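Long-range contact in phosphoserine aminotransferase (Bacillus alcalophilus, PDB 2BI3), which catalyses the reversible, pyridoxal-phosphate-dependent transamination between phosphoserine and 3-phosphohydroxypyruvate, the second step of serine biosynthesis from 3-phosphoglycerate: residues A[126-131]-A[288-293]. Numbering follows the deposited sequence.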
# COMPACT_ATOMS: atom_id res chain seq x y z
N SER A 126 30.39 -13.31 -6.15
CA SER A 126 29.64 -12.79 -5.03
C SER A 126 29.22 -11.33 -5.26
O SER A 126 29.18 -10.53 -4.32
CB SER A 126 30.45 -12.87 -3.73
OG SER A 126 30.44 -14.17 -3.17
N TYR A 127 28.92 -11.05 -6.51
CA TYR A 127 28.28 -9.78 -6.84
C TYR A 127 29.09 -8.60 -6.34
O TYR A 127 28.59 -7.73 -5.62
CB TYR A 127 26.89 -9.79 -6.21
CG TYR A 127 25.89 -10.75 -6.83
CD1 TYR A 127 25.14 -11.60 -6.01
CD2 TYR A 127 25.70 -10.81 -8.20
CE1 TYR A 127 24.22 -12.48 -6.56
CE2 TYR A 127 24.78 -11.69 -8.76
CZ TYR A 127 24.06 -12.51 -7.93
OH TYR A 127 23.14 -13.39 -8.48
N GLN A 128 30.38 -8.55 -6.67
CA GLN A 128 31.20 -7.41 -6.28
C GLN A 128 31.28 -6.36 -7.39
O GLN A 128 31.88 -5.31 -7.16
CB GLN A 128 32.66 -7.80 -6.00
CG GLN A 128 32.80 -8.92 -4.98
CD GLN A 128 34.24 -9.42 -5.04
OE1 GLN A 128 35.12 -8.72 -4.54
NE2 GLN A 128 34.46 -10.57 -5.66
N SER A 129 30.71 -6.67 -8.55
CA SER A 129 30.78 -5.75 -9.67
C SER A 129 29.57 -5.88 -10.59
O SER A 129 28.78 -6.81 -10.56
CB SER A 129 32.07 -6.01 -10.47
OG SER A 129 31.92 -7.27 -11.12
N ILE A 130 29.43 -4.88 -11.45
CA ILE A 130 28.47 -4.87 -12.54
C ILE A 130 29.13 -5.50 -13.76
O ILE A 130 30.24 -5.10 -14.13
CB ILE A 130 28.02 -3.44 -12.83
CG1 ILE A 130 27.48 -2.69 -11.60
CG2 ILE A 130 27.04 -3.45 -13.98
CD1 ILE A 130 26.38 -3.42 -10.85
N PRO A 131 28.54 -6.49 -14.41
CA PRO A 131 29.25 -7.08 -15.56
C PRO A 131 29.38 -6.10 -16.71
O PRO A 131 28.60 -5.18 -16.89
CB PRO A 131 28.38 -8.28 -15.92
CG PRO A 131 27.03 -8.01 -15.33
CD PRO A 131 27.27 -7.15 -14.12
N HIS A 288 32.97 -4.35 0.16
CA HIS A 288 32.61 -5.48 -0.68
C HIS A 288 32.75 -5.17 -2.15
O HIS A 288 33.24 -5.99 -2.93
CB HIS A 288 31.16 -5.92 -0.38
CG HIS A 288 30.72 -7.05 -1.27
ND1 HIS A 288 31.15 -8.35 -1.08
CD2 HIS A 288 29.93 -7.08 -2.37
CE1 HIS A 288 30.62 -9.14 -2.01
NE2 HIS A 288 29.87 -8.38 -2.80
N ALA A 289 32.30 -3.99 -2.59
CA ALA A 289 32.29 -3.75 -4.02
C ALA A 289 33.68 -3.45 -4.58
O ALA A 289 34.50 -2.83 -3.91
CB ALA A 289 31.37 -2.58 -4.39
N GLU A 290 33.85 -3.88 -5.84
CA GLU A 290 34.98 -3.38 -6.61
C GLU A 290 34.81 -1.89 -6.85
O GLU A 290 33.69 -1.38 -6.98
CB GLU A 290 35.07 -4.14 -7.94
CG GLU A 290 35.33 -5.63 -7.70
CD GLU A 290 35.59 -6.36 -9.02
OE1 GLU A 290 35.51 -5.70 -10.08
OE2 GLU A 290 35.86 -7.58 -8.97
N LYS A 291 35.92 -1.16 -6.89
CA LYS A 291 35.88 0.29 -6.88
C LYS A 291 35.07 0.85 -8.04
O LYS A 291 34.33 1.83 -7.82
CB LYS A 291 37.29 0.90 -6.87
CG LYS A 291 37.90 0.90 -5.48
CD LYS A 291 39.31 1.42 -5.41
CE LYS A 291 39.88 1.21 -4.00
NZ LYS A 291 41.35 1.39 -3.98
N GLY A 292 35.18 0.26 -9.23
CA GLY A 292 34.44 0.80 -10.36
C GLY A 292 32.94 0.58 -10.23
O GLY A 292 32.22 1.10 -11.08
N SER A 293 32.48 -0.19 -9.24
CA SER A 293 31.05 -0.48 -9.16
C SER A 293 30.44 0.01 -7.84
O SER A 293 29.29 -0.31 -7.54
CB SER A 293 30.77 -1.98 -9.26
OG SER A 293 31.11 -2.46 -10.56
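H288 turns its ring edge to two successive backbone carbonyls of the loop 126-131. NE2 of H288 makes weak, bent hydrogen bonds to S126 O (2.7 Å) and Y127 O (3.2 Å). CG of H288 stands anti to the backbone N (chi1 178°), which carries the imidazole over to that loop. CG of Q128 lies over one ring face, a CH-pi contact at 4.0 Å from the H288 centroid. The two side chains cross at about a right angle, and the Q128 amide turns back to N125 O through NE2. Next along, E290 N gives Q128 O a nearly straight bond of 2.8 Å. The E290 side chain runs past CB of Q128 and brings OE1 to 3.5 Å from S129 CB. At the far end, S293 OG accepts the backbone N-H of I130 (3.1 Å, 164°). With an alanine here instead of H288, S126 O and Y127 O would probably lose their shared donor, and CG of Q128 its ring face. This is packing between two loops of the class-V aminotransferase chain, with the I130 side chain about 11 Å from the pyridoxal phosphate. Its bonds all use backbone groups of 126-131, which is likely to fix that loop's course more than its side-chain poses.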